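Local coordinates for protein arginine kinase (Anthopleura japonica, PDB 4RF8) that catalyses the reversible transfer of a phosphoryl group from ATP to L-arginine, giving phosphoarginine and ADP, within one chain built from two approximate repeats of the enzyme, at residues 129-134 with 236-241; 286-291 with 334-339; 452-457 with 622-627; 481-486 with 590-595. One frame throughout, in Å; residues are numbered along the deposited sequence.

Contact 1 (129-134 with 236-241); sequences STRIRV and RIISME. With ADP (adenosine-5'-diphosphate), chain C.
T130, I132 and V134 pair with E241, S239 and I237 as antiparallel neighbours in the middle of the eight-stranded sheet of the phosphagen kinase catalytic domain. Six backbone bonds use both polar atoms of each of these residues; the tightest runs from I132 N to S239 O at 2.7 Å, nearly straight at 172°. On the face carrying these residues, the polar side chains find partners elsewhere: T130 OG1 bonds to G243 O, S239 OG to V249 O, and the carboxylate of E241 forms a salt bridge with R252. The other face binds ADP. S129 OG donates to adenine N1 at 2.6 Å. R133 folds back at chi2 and chi3, which brings NE and NH1 edge-on to the beta-phosphate oxygens O2B and O3B, at modelled distances doubtfully short. R236, whose NH1 is salt-bridged to D233, brings its NH2 over one face of the R133 guanidinium, toward the rim, the two planes 45° apart. R131 and R133 thus gather round the beta-phosphate, with R236 behind R133. R131, extended with CG anti to its N (chi1 178°), runs obliquely past I238 CG2, and its NH2 donates weakly to ADP O3A and more firmly to O2B at 3.1 Å.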
# COMPACT_ATOMS: atom_id res chain seq x y z
N SER A 129 2.83 1.84 5.87
CA SER A 129 2.76 0.40 6.06
C SER A 129 3.22 -0.01 7.45
O SER A 129 3.92 0.73 8.14
CB SER A 129 3.59 -0.32 4.99
OG SER A 129 4.92 0.15 4.98
N THR A 130 2.80 -1.21 7.86
CA THR A 130 3.12 -1.75 9.17
C THR A 130 3.55 -3.20 9.00
O THR A 130 2.97 -3.93 8.19
CB THR A 130 1.91 -1.68 10.11
OG1 THR A 130 1.51 -0.31 10.27
CG2 THR A 130 2.23 -2.27 11.47
N ARG A 131 4.56 -3.63 9.75
CA ARG A 131 5.10 -4.98 9.60
C ARG A 131 5.70 -5.47 10.92
O ARG A 131 6.42 -4.73 11.58
CB ARG A 131 6.17 -4.98 8.51
CG ARG A 131 6.86 -6.32 8.27
CD ARG A 131 8.02 -6.13 7.30
NE ARG A 131 8.67 -7.39 6.93
CZ ARG A 131 9.80 -7.84 7.48
NH1 ARG A 131 10.31 -9.00 7.07
NH2 ARG A 131 10.41 -7.15 8.42
N ILE A 132 5.37 -6.70 11.30
CA ILE A 132 5.98 -7.31 12.48
C ILE A 132 6.51 -8.71 12.15
O ILE A 132 5.77 -9.56 11.66
CB ILE A 132 5.00 -7.37 13.67
CG1 ILE A 132 4.38 -6.00 13.93
CG2 ILE A 132 5.72 -7.86 14.92
CD1 ILE A 132 3.29 -6.00 14.98
N ARG A 133 7.79 -8.92 12.43
CA ARG A 133 8.45 -10.20 12.16
C ARG A 133 8.92 -10.82 13.47
O ARG A 133 9.43 -10.11 14.34
CB ARG A 133 9.64 -9.99 11.22
CG ARG A 133 10.53 -11.22 11.00
CD ARG A 133 11.71 -11.29 11.98
NE ARG A 133 12.79 -10.35 11.67
CZ ARG A 133 13.87 -10.17 12.43
NH1 ARG A 133 14.80 -9.30 12.07
NH2 ARG A 133 14.01 -10.86 13.55
N VAL A 134 8.76 -12.13 13.61
CA VAL A 134 9.41 -12.88 14.69
C VAL A 134 10.18 -14.08 14.15
O VAL A 134 9.80 -14.68 13.14
CB VAL A 134 8.41 -13.34 15.78
CG1 VAL A 134 7.76 -12.15 16.46
CG2 VAL A 134 7.35 -14.26 15.19
N ARG A 236 10.50 -17.88 9.99
CA ARG A 236 10.42 -16.43 10.01
C ARG A 236 8.96 -16.10 9.74
O ARG A 236 8.45 -16.34 8.65
CB ARG A 236 11.32 -15.81 8.94
CG ARG A 236 12.14 -14.61 9.42
CD ARG A 236 13.25 -15.03 10.37
NE ARG A 236 14.23 -13.97 10.60
CZ ARG A 236 15.45 -14.17 11.08
NH1 ARG A 236 15.86 -15.40 11.36
NH2 ARG A 236 16.28 -13.15 11.25
N ILE A 237 8.29 -15.56 10.75
CA ILE A 237 6.85 -15.33 10.68
C ILE A 237 6.56 -13.84 10.60
O ILE A 237 6.94 -13.07 11.49
CB ILE A 237 6.14 -15.98 11.87
CG1 ILE A 237 6.59 -17.44 12.01
CG2 ILE A 237 4.64 -15.90 11.71
CD1 ILE A 237 6.23 -18.08 13.35
N ILE A 238 5.88 -13.43 9.53
CA ILE A 238 5.68 -12.01 9.24
C ILE A 238 4.20 -11.65 9.09
O ILE A 238 3.48 -12.27 8.30
CB ILE A 238 6.44 -11.61 7.96
CG1 ILE A 238 7.93 -11.91 8.11
CG2 ILE A 238 6.21 -10.14 7.64
CD1 ILE A 238 8.61 -12.40 6.84
N SER A 239 3.75 -10.66 9.85
CA SER A 239 2.43 -10.08 9.67
C SER A 239 2.63 -8.64 9.20
O SER A 239 3.44 -7.91 9.76
CB SER A 239 1.63 -10.10 10.98
OG SER A 239 0.32 -9.60 10.79
N MET A 240 1.90 -8.24 8.16
CA MET A 240 2.09 -6.92 7.58
C MET A 240 0.88 -6.49 6.77
O MET A 240 0.09 -7.32 6.34
CB MET A 240 3.34 -6.89 6.70
CG MET A 240 3.21 -7.63 5.38
SD MET A 240 3.00 -9.41 5.59
CE MET A 240 2.92 -9.95 3.88
N GLU A 241 0.75 -5.18 6.58
CA GLU A 241 -0.27 -4.62 5.71
C GLU A 241 0.01 -3.13 5.51
O GLU A 241 0.77 -2.53 6.26
CB GLU A 241 -1.67 -4.82 6.31
CG GLU A 241 -1.93 -4.07 7.61
CD GLU A 241 -3.16 -4.59 8.33
OE1 GLU A 241 -4.00 -3.76 8.76
OE2 GLU A 241 -3.29 -5.82 8.48
PB ADP C . 13.85 -8.50 9.04
O1B ADP C . 13.92 -9.29 7.76
O2B ADP C . 12.60 -8.73 9.84
O3B ADP C . 15.12 -8.55 9.86
PA ADP C . 14.31 -6.35 7.23
O1A ADP C . 14.70 -4.91 7.45
O2A ADP C . 15.31 -7.32 6.64
O3A ADP C . 13.73 -6.95 8.61
O5' ADP C . 13.00 -6.38 6.29
C5' ADP C . 13.02 -7.07 5.05
C4' ADP C . 12.18 -6.29 4.04
O4' ADP C . 10.96 -5.87 4.66
C3' ADP C . 12.93 -5.04 3.60
O3' ADP C . 13.03 -5.03 2.17
C2' ADP C . 12.07 -3.88 4.06
O2' ADP C . 11.98 -2.88 3.05
C1' ADP C . 10.71 -4.51 4.33
N9 ADP C . 9.99 -3.77 5.40
C8 ADP C . 10.45 -3.47 6.63
N7 ADP C . 9.52 -2.77 7.34
C5 ADP C . 8.45 -2.61 6.55
C6 ADP C . 7.11 -1.96 6.67
N6 ADP C . 6.73 -1.34 7.81
N1 ADP C . 6.29 -2.02 5.60
C2 ADP C . 6.65 -2.64 4.46
N3 ADP C . 7.84 -3.24 4.28
C4 ADP C . 8.76 -3.26 5.27

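Contact 2 (286-291 with 334-339); sequences MRASVH and ISNRRR. With ADP (adenosine-5'-diphosphate), chain C.
M286 meets N336 and R339 where two antiparallel strands of the catalytic-domain sheet part company: regular pairing holds at the S289 and V290 end, while side chains take over toward M286. The carbonyl oxygen of M286 receives N336 ND2 at 3.0 Å; the bond is straight (172°) and lies in the amide plane of N336, though it arrives from above the carbonyl plane. R339 NE lies 2.6 Å from the same M286 O. Next, R287, extended from CG to NE, runs toward the diphosphate. Its guanidinium has S335 CB over one face and ADP O1A over the opposite one, and NH1 forms a salt bridge with D333; the R339 guanidinium stands almost perpendicular, with NH2 against R287 CB. At A288 the asparagine amide stands in for a backbone partner: A288 N donates to N336 OD1 at 2.8 Å, and N336 N returns only a weak bond to A288 O. The N336 torsion that tucks CG between its own N and carbonyl carbon (chi1 53°) turns the amide back to the strand, and ND2 also donates to R338 O, so the group is fixed at both ends. S289 faces S335 as a non-hydrogen-bonded pair and turns OG to adenine N7 and D333. V290 and I334 restore the regular ladder, I334 N donating to V290 O at 2.8 Å. Finally H291, in the predicted ATP site, lays its ring against the adenine, whose C6 lies 3.5 Å above the imidazole plane.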
# COMPACT_ATOMS: atom_id res chain seq x y z
N MET A 286 12.03 -10.39 17.64
CA MET A 286 11.02 -9.57 16.97
C MET A 286 11.54 -8.26 16.41
O MET A 286 12.29 -7.53 17.06
CB MET A 286 9.85 -9.28 17.93
CG MET A 286 8.88 -8.23 17.40
SD MET A 286 7.53 -7.81 18.52
CE MET A 286 6.48 -9.25 18.32
N ARG A 287 11.13 -7.96 15.18
CA ARG A 287 11.30 -6.64 14.60
C ARG A 287 9.93 -6.09 14.20
O ARG A 287 9.33 -6.54 13.22
CB ARG A 287 12.24 -6.68 13.40
CG ARG A 287 12.50 -5.31 12.78
CD ARG A 287 13.58 -5.36 11.71
NE ARG A 287 13.90 -4.02 11.21
CZ ARG A 287 13.32 -3.46 10.15
NH1 ARG A 287 13.67 -2.24 9.77
NH2 ARG A 287 12.39 -4.12 9.47
N ALA A 288 9.44 -5.13 14.97
CA ALA A 288 8.21 -4.42 14.62
C ALA A 288 8.60 -3.16 13.87
O ALA A 288 9.53 -2.46 14.28
CB ALA A 288 7.41 -4.09 15.86
N SER A 289 7.91 -2.87 12.78
CA SER A 289 8.32 -1.79 11.88
C SER A 289 7.16 -1.01 11.27
O SER A 289 6.07 -1.55 11.05
CB SER A 289 9.21 -2.36 10.77
OG SER A 289 9.41 -1.40 9.74
N VAL A 290 7.41 0.26 10.99
CA VAL A 290 6.43 1.14 10.37
C VAL A 290 7.14 2.07 9.39
O VAL A 290 8.20 2.61 9.69
CB VAL A 290 5.69 1.99 11.44
CG1 VAL A 290 5.07 3.22 10.81
CG2 VAL A 290 4.63 1.16 12.15
N HIS A 291 6.57 2.22 8.19
CA HIS A 291 7.05 3.23 7.26
C HIS A 291 6.20 4.48 7.42
O HIS A 291 4.98 4.44 7.27
CB HIS A 291 7.02 2.71 5.82
CG HIS A 291 8.07 1.68 5.52
ND1 HIS A 291 8.27 1.16 4.26
CD2 HIS A 291 8.98 1.07 6.33
CE1 HIS A 291 9.26 0.28 4.30
NE2 HIS A 291 9.70 0.21 5.54
N ILE A 334 10.72 3.02 10.95
CA ILE A 334 10.83 3.11 12.40
C ILE A 334 10.66 1.72 13.01
O ILE A 334 9.62 1.08 12.82
CB ILE A 334 9.78 4.06 12.99
CG1 ILE A 334 9.84 5.42 12.29
CG2 ILE A 334 10.00 4.22 14.48
CD1 ILE A 334 11.14 6.17 12.50
N SER A 335 11.67 1.26 13.74
CA SER A 335 11.65 -0.07 14.33
C SER A 335 12.21 -0.07 15.75
O SER A 335 12.92 0.85 16.15
CB SER A 335 12.41 -1.07 13.46
OG SER A 335 13.75 -0.66 13.25
N ASN A 336 11.89 -1.12 16.49
CA ASN A 336 12.41 -1.31 17.84
C ASN A 336 13.90 -1.62 17.83
O ASN A 336 14.39 -2.31 16.94
CB ASN A 336 11.67 -2.45 18.53
CG ASN A 336 11.68 -3.72 17.70
OD1 ASN A 336 11.31 -3.72 16.53
ND2 ASN A 336 12.13 -4.82 18.31
N ARG A 337 14.61 -1.11 18.83
CA ARG A 337 16.03 -1.42 18.97
C ARG A 337 16.24 -2.64 19.85
O ARG A 337 17.27 -3.31 19.75
CB ARG A 337 16.77 -0.22 19.57
CG ARG A 337 17.64 0.54 18.58
CD ARG A 337 18.65 1.42 19.31
NE ARG A 337 18.07 2.69 19.75
CZ ARG A 337 18.43 3.88 19.27
NH1 ARG A 337 19.38 3.97 18.35
NH2 ARG A 337 17.86 4.98 19.73
N ARG A 338 15.26 -2.94 20.70
CA ARG A 338 15.43 -3.97 21.72
C ARG A 338 14.84 -5.33 21.36
O ARG A 338 13.82 -5.42 20.67
CB ARG A 338 14.86 -3.49 23.06
CG ARG A 338 15.60 -2.31 23.66
CD ARG A 338 15.17 -2.06 25.10
NE ARG A 338 16.17 -1.29 25.84
CZ ARG A 338 16.06 -0.96 27.12
NH1 ARG A 338 15.00 -1.34 27.81
NH2 ARG A 338 17.02 -0.26 27.71
N ARG A 339 15.49 -6.39 21.85
CA ARG A 339 15.06 -7.77 21.63
C ARG A 339 15.00 -8.52 22.96
O ARG A 339 14.07 -9.28 23.21
CB ARG A 339 16.03 -8.47 20.68
CG ARG A 339 16.21 -7.80 19.33
CD ARG A 339 15.11 -8.19 18.36
NE ARG A 339 14.79 -7.11 17.42
CZ ARG A 339 15.49 -6.83 16.33
NH1 ARG A 339 16.57 -7.54 16.02
NH2 ARG A 339 15.12 -5.83 15.54
PB ADP C . 13.85 -8.50 9.04
O1B ADP C . 13.92 -9.29 7.76
O2B ADP C . 12.60 -8.73 9.84
O3B ADP C . 15.12 -8.55 9.86
PA ADP C . 14.31 -6.35 7.23
O1A ADP C . 14.70 -4.91 7.45
O2A ADP C . 15.31 -7.32 6.64
O3A ADP C . 13.73 -6.95 8.61
O5' ADP C . 13.00 -6.38 6.29
C5' ADP C . 13.02 -7.07 5.05
C4' ADP C . 12.18 -6.29 4.04
O4' ADP C . 10.96 -5.87 4.66
C3' ADP C . 12.93 -5.04 3.60
O3' ADP C . 13.03 -5.03 2.17
C2' ADP C . 12.07 -3.88 4.06
O2' ADP C . 11.98 -2.88 3.05
C1' ADP C . 10.71 -4.51 4.33
N9 ADP C . 9.99 -3.77 5.40
C8 ADP C . 10.45 -3.47 6.63
N7 ADP C . 9.52 -2.77 7.34
C5 ADP C . 8.45 -2.61 6.55
C6 ADP C . 7.11 -1.96 6.67
N6 ADP C . 6.73 -1.34 7.81
N1 ADP C . 6.29 -2.02 5.60
C2 ADP C . 6.65 -2.64 4.46
N3 ADP C . 7.84 -3.24 4.28
C4 ADP C . 8.76 -3.26 5.27

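Contact 3 (452-457 with 622-627); sequences YKLANK and DAHGYL. With NO3 (nitrate ion), chain D.
K457 lies against D622 and A623 where the turn following strand 620-621 meets the loop 452-457. At D622 the touch is made by backbone and aliphatic atoms: its carbonyl oxygen faces K457 CA at 3.4 Å, and its CB approaches K457 CD. The charged ends remain apart, with NZ of K457 5.4 Å from OD2 of D622, too far for a salt bridge, so any attraction is probably slight. A623 forms the centre of the contact. Its carbonyl oxygen accepts the hydroxyl proton of Y452 at 2.7 Å, the phenol approaching tilted from the carbonyl plane while this oxygen lies at the edge of the ring. Y452 delivers its hydroxyl there because CG is anti to the backbone N (chi1 172°), which swings the ring across to the turn. L454 CD2 lies 3.5 Å from A623 O. The A623 methyl packs against that branch of the leucine, while K457 CD rests on A623 CA. H624 CD2 lies 3.7 Å from L454 CD2, the two side chains meeting at a slant, so one methyl of the leucine serves both residues; the imidazole also meets the ring of Y434. From G625 the chain leaves the loop, and Y626 OH donates to a nitrate ion, probably from the crystallisation liquor, at 2.6 Å while its ring engages R488 in a cation-pi interaction. The contact lies at the surface of the second repeat, tying the loop between helix 438-448 and strand 479-488 to the turn that links strands 620-621 and 625-626.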
# COMPACT_ATOMS: atom_id res chain seq x y z
N TYR A 452 -24.81 28.15 -14.38
CA TYR A 452 -25.65 27.40 -13.45
C TYR A 452 -25.64 28.04 -12.07
O TYR A 452 -24.59 28.43 -11.56
CB TYR A 452 -25.22 25.93 -13.35
CG TYR A 452 -25.93 25.15 -12.26
CD1 TYR A 452 -27.19 24.61 -12.47
CD2 TYR A 452 -25.33 24.95 -11.02
CE1 TYR A 452 -27.84 23.90 -11.48
CE2 TYR A 452 -25.97 24.25 -10.02
CZ TYR A 452 -27.22 23.72 -10.26
OH TYR A 452 -27.86 23.01 -9.28
N LYS A 453 -26.82 28.14 -11.46
CA LYS A 453 -26.93 28.60 -10.08
C LYS A 453 -27.34 27.44 -9.18
O LYS A 453 -28.21 26.64 -9.55
CB LYS A 453 -27.93 29.75 -9.96
CG LYS A 453 -27.70 30.89 -10.94
CD LYS A 453 -26.30 31.46 -10.82
CE LYS A 453 -25.94 32.30 -12.04
NZ LYS A 453 -24.60 32.93 -11.91
N LEU A 454 -26.71 27.33 -8.01
CA LEU A 454 -26.99 26.24 -7.09
C LEU A 454 -28.44 26.25 -6.61
O LEU A 454 -28.99 25.21 -6.24
CB LEU A 454 -26.03 26.29 -5.90
CG LEU A 454 -24.61 25.84 -6.20
CD1 LEU A 454 -23.63 26.45 -5.23
CD2 LEU A 454 -24.52 24.33 -6.14
N ALA A 455 -29.05 27.43 -6.62
CA ALA A 455 -30.45 27.57 -6.22
C ALA A 455 -31.38 26.87 -7.21
O ALA A 455 -32.45 26.41 -6.83
CB ALA A 455 -30.80 29.04 -6.12
N ASN A 456 -30.96 26.81 -8.47
CA ASN A 456 -31.77 26.17 -9.51
C ASN A 456 -32.02 24.69 -9.25
O ASN A 456 -33.03 24.14 -9.68
CB ASN A 456 -31.11 26.34 -10.88
CG ASN A 456 -30.83 27.79 -11.23
OD1 ASN A 456 -29.87 28.09 -11.94
ND2 ASN A 456 -31.68 28.69 -10.75
N LYS A 457 -31.07 24.06 -8.55
CA LYS A 457 -31.08 22.62 -8.28
C LYS A 457 -30.87 21.79 -9.54
O LYS A 457 -30.91 22.32 -10.66
CB LYS A 457 -32.35 22.18 -7.54
CG LYS A 457 -32.62 22.96 -6.26
CD LYS A 457 -31.41 22.95 -5.34
CE LYS A 457 -31.64 23.84 -4.14
NZ LYS A 457 -32.93 23.54 -3.47
N ASP A 622 -29.45 17.62 -4.25
CA ASP A 622 -30.30 18.36 -5.16
C ASP A 622 -29.52 19.47 -5.85
O ASP A 622 -29.70 19.74 -7.04
CB ASP A 622 -31.48 18.97 -4.40
CG ASP A 622 -32.43 17.93 -3.85
OD1 ASP A 622 -32.59 16.87 -4.49
OD2 ASP A 622 -33.02 18.17 -2.78
N ALA A 623 -28.63 20.11 -5.09
CA ALA A 623 -27.91 21.28 -5.57
C ALA A 623 -26.71 20.94 -6.46
O ALA A 623 -26.40 21.67 -7.40
CB ALA A 623 -27.46 22.15 -4.40
N HIS A 624 -26.02 19.84 -6.16
CA HIS A 624 -24.79 19.51 -6.86
C HIS A 624 -24.92 18.32 -7.81
O HIS A 624 -23.99 18.01 -8.56
CB HIS A 624 -23.65 19.24 -5.87
CG HIS A 624 -23.49 20.29 -4.81
ND1 HIS A 624 -24.16 20.24 -3.61
CD2 HIS A 624 -22.71 21.40 -4.77
CE1 HIS A 624 -23.82 21.28 -2.88
NE2 HIS A 624 -22.94 22.00 -3.55
N GLY A 625 -26.06 17.65 -7.78
CA GLY A 625 -26.22 16.41 -8.53
C GLY A 625 -25.32 15.34 -7.94
O GLY A 625 -25.18 15.26 -6.72
N TYR A 626 -24.72 14.51 -8.79
CA TYR A 626 -23.79 13.49 -8.29
C TYR A 626 -22.47 14.10 -7.81
O TYR A 626 -21.82 14.86 -8.53
CB TYR A 626 -23.57 12.39 -9.33
CG TYR A 626 -24.82 11.56 -9.55
CD1 TYR A 626 -25.23 10.63 -8.61
CD2 TYR A 626 -25.58 11.72 -10.70
CE1 TYR A 626 -26.37 9.88 -8.81
CE2 TYR A 626 -26.72 10.97 -10.91
CZ TYR A 626 -27.11 10.05 -9.96
OH TYR A 626 -28.24 9.30 -10.15
N LEU A 627 -22.09 13.75 -6.59
CA LEU A 627 -20.91 14.33 -5.95
C LEU A 627 -19.62 13.67 -6.42
O LEU A 627 -19.60 12.48 -6.75
CB LEU A 627 -21.02 14.24 -4.43
CG LEU A 627 -22.26 14.93 -3.85
CD1 LEU A 627 -22.24 14.92 -2.34
CD2 LEU A 627 -22.32 16.35 -4.36
N NO3 D . -29.23 8.17 -6.58
O1 NO3 D . -29.05 8.03 -7.97
O2 NO3 D . -30.11 9.14 -6.10
O3 NO3 D . -28.55 7.34 -5.69

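Contact 4 (481-486 with 590-595); sequences STRIRV and ISMEKG. With NO3 (nitrate ion), chain K.
R483 and R485 face M592 and I590 across two antiparallel central strands of the eight-stranded sheet in the second repeat's catalytic domain, and the isoleucine packs beside both arginines. I590 CG1 touches the methylene chain of R485 at CG, 3.9 Å away, while its CD1 reaches R483 NH2. R483 extends straight from CG to NE, whereas R485 bends at chi2 (-91°) and chi3, so the two guanidinium groups converge from different directions on one nitrate ion, probably from the crystallisation liquor. Each presents an edge to it: R485 NH2 donates to nitrate O2 at 3.1 Å and R483 NH1 to O1 at 2.9 Å. R485 NE also points to O1, at a distance too short to be trusted. The terminal methyl of M592 lies near the plane of the R483 guanidinium, at its edge. On the face carrying T482 and I484, the hydroxyl of T482 sits beside its own N (chi1 -61°) and donates to G595 O, the modelled 2.5 Å being doubtfully short. Backbone bonds are regular between I484 and S591 but weak between T482 and E593, where the strands begin to separate. Strand 638-644 flanks 479-488 on its other edge, and helix 598-615 covers I484 and T482 while its R604 holds the E593 carboxylate.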
# COMPACT_ATOMS: atom_id res chain seq x y z
N SER A 481 -16.55 7.12 -33.85
CA SER A 481 -16.78 6.41 -32.59
C SER A 481 -17.59 7.22 -31.58
O SER A 481 -17.63 8.45 -31.64
CB SER A 481 -15.47 5.93 -31.96
OG SER A 481 -14.63 7.01 -31.61
N THR A 482 -18.23 6.51 -30.64
CA THR A 482 -19.11 7.14 -29.66
C THR A 482 -18.82 6.67 -28.23
O THR A 482 -18.95 5.48 -27.92
CB THR A 482 -20.60 6.88 -29.98
OG1 THR A 482 -20.92 7.43 -31.26
CG2 THR A 482 -21.50 7.50 -28.92
N ARG A 483 -18.43 7.60 -27.37
CA ARG A 483 -18.01 7.28 -26.01
C ARG A 483 -18.80 8.07 -24.97
O ARG A 483 -18.87 9.30 -25.04
CB ARG A 483 -16.52 7.57 -25.85
CG ARG A 483 -16.00 7.51 -24.42
CD ARG A 483 -14.62 8.15 -24.34
NE ARG A 483 -13.96 7.90 -23.06
CZ ARG A 483 -13.94 8.75 -22.04
NH1 ARG A 483 -14.54 9.93 -22.14
NH2 ARG A 483 -13.31 8.43 -20.92
N ILE A 484 -19.39 7.37 -24.00
CA ILE A 484 -20.06 8.04 -22.88
C ILE A 484 -19.54 7.55 -21.53
O ILE A 484 -19.60 6.36 -21.22
CB ILE A 484 -21.60 7.89 -22.95
CG1 ILE A 484 -22.13 8.40 -24.29
CG2 ILE A 484 -22.25 8.66 -21.82
CD1 ILE A 484 -23.63 8.28 -24.43
N ARG A 485 -19.04 8.49 -20.73
CA ARG A 485 -18.48 8.19 -19.41
C ARG A 485 -19.31 8.85 -18.32
O ARG A 485 -19.78 9.97 -18.50
CB ARG A 485 -17.03 8.71 -19.33
CG ARG A 485 -16.34 8.58 -17.96
CD ARG A 485 -16.53 9.82 -17.07
NE ARG A 485 -15.70 10.95 -17.47
CZ ARG A 485 -15.82 12.18 -16.98
NH1 ARG A 485 -16.76 12.44 -16.08
NH2 ARG A 485 -15.02 13.15 -17.39
N VAL A 486 -19.49 8.16 -17.20
CA VAL A 486 -20.06 8.76 -16.00
C VAL A 486 -19.14 8.53 -14.80
O VAL A 486 -18.58 7.45 -14.63
CB VAL A 486 -21.48 8.24 -15.68
CG1 VAL A 486 -22.50 8.85 -16.63
CG2 VAL A 486 -21.53 6.73 -15.76
N ILE A 590 -17.60 3.48 -18.16
CA ILE A 590 -17.54 3.83 -19.57
C ILE A 590 -18.26 2.80 -20.44
O ILE A 590 -18.09 1.60 -20.28
CB ILE A 590 -16.08 3.97 -20.04
CG1 ILE A 590 -15.36 5.04 -19.22
CG2 ILE A 590 -16.02 4.32 -21.52
CD1 ILE A 590 -13.95 5.33 -19.68
N SER A 591 -19.10 3.31 -21.35
CA SER A 591 -19.69 2.49 -22.40
C SER A 591 -19.28 3.13 -23.72
O SER A 591 -19.39 4.35 -23.88
CB SER A 591 -21.21 2.45 -22.26
OG SER A 591 -21.80 1.63 -23.24
N MET A 592 -18.78 2.33 -24.65
CA MET A 592 -18.29 2.85 -25.93
C MET A 592 -18.39 1.78 -27.01
O MET A 592 -18.37 0.59 -26.70
CB MET A 592 -16.84 3.30 -25.80
CG MET A 592 -15.89 2.18 -25.38
SD MET A 592 -14.17 2.48 -25.81
CE MET A 592 -13.79 3.90 -24.79
N GLU A 593 -18.49 2.21 -28.27
CA GLU A 593 -18.53 1.28 -29.40
C GLU A 593 -18.42 1.94 -30.78
O GLU A 593 -18.40 3.16 -30.91
CB GLU A 593 -19.79 0.40 -29.36
CG GLU A 593 -21.06 1.13 -28.91
CD GLU A 593 -22.32 0.47 -29.43
OE1 GLU A 593 -22.96 -0.29 -28.66
OE2 GLU A 593 -22.68 0.71 -30.60
N LYS A 594 -18.30 1.06 -31.77
CA LYS A 594 -18.52 1.33 -33.20
C LYS A 594 -18.33 2.76 -33.69
O LYS A 594 -17.23 3.31 -33.61
CB LYS A 594 -19.92 0.83 -33.60
CG LYS A 594 -19.99 -0.66 -33.91
CD LYS A 594 -19.74 -1.55 -32.69
CE LYS A 594 -18.36 -2.20 -32.73
NZ LYS A 594 -17.43 -1.65 -31.71
N GLY A 595 -19.40 3.35 -34.20
CA GLY A 595 -19.33 4.69 -34.76
C GLY A 595 -20.36 5.65 -34.20
O GLY A 595 -20.02 6.53 -33.41
N NO3 K . -12.92 10.91 -19.30
O1 NO3 K . -14.30 10.68 -19.40
O2 NO3 K . -12.44 12.15 -18.86
O3 NO3 K . -12.03 9.89 -19.64

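Contacts 1 and 2 are buried and share one sheet: strands 127-136 and 286-293 are neighbours, joined through R131 O to S289 N, and both contacts touch ADP. Contact 4 is the second-repeat counterpart of contact 1, with the same STRIRV sequence and strand order, but it is only partly buried, and a nitrate rather than a nucleotide phosphate collects its arginines. Contact 3 is a surface contact between loops, relying on one hydroxyl bond and small apolar touches where the others use strand ladders. Its centre is about 26 Å from that of contact 4, while contacts 1 and 4, in different repeats, are about 45 Å apart between centres.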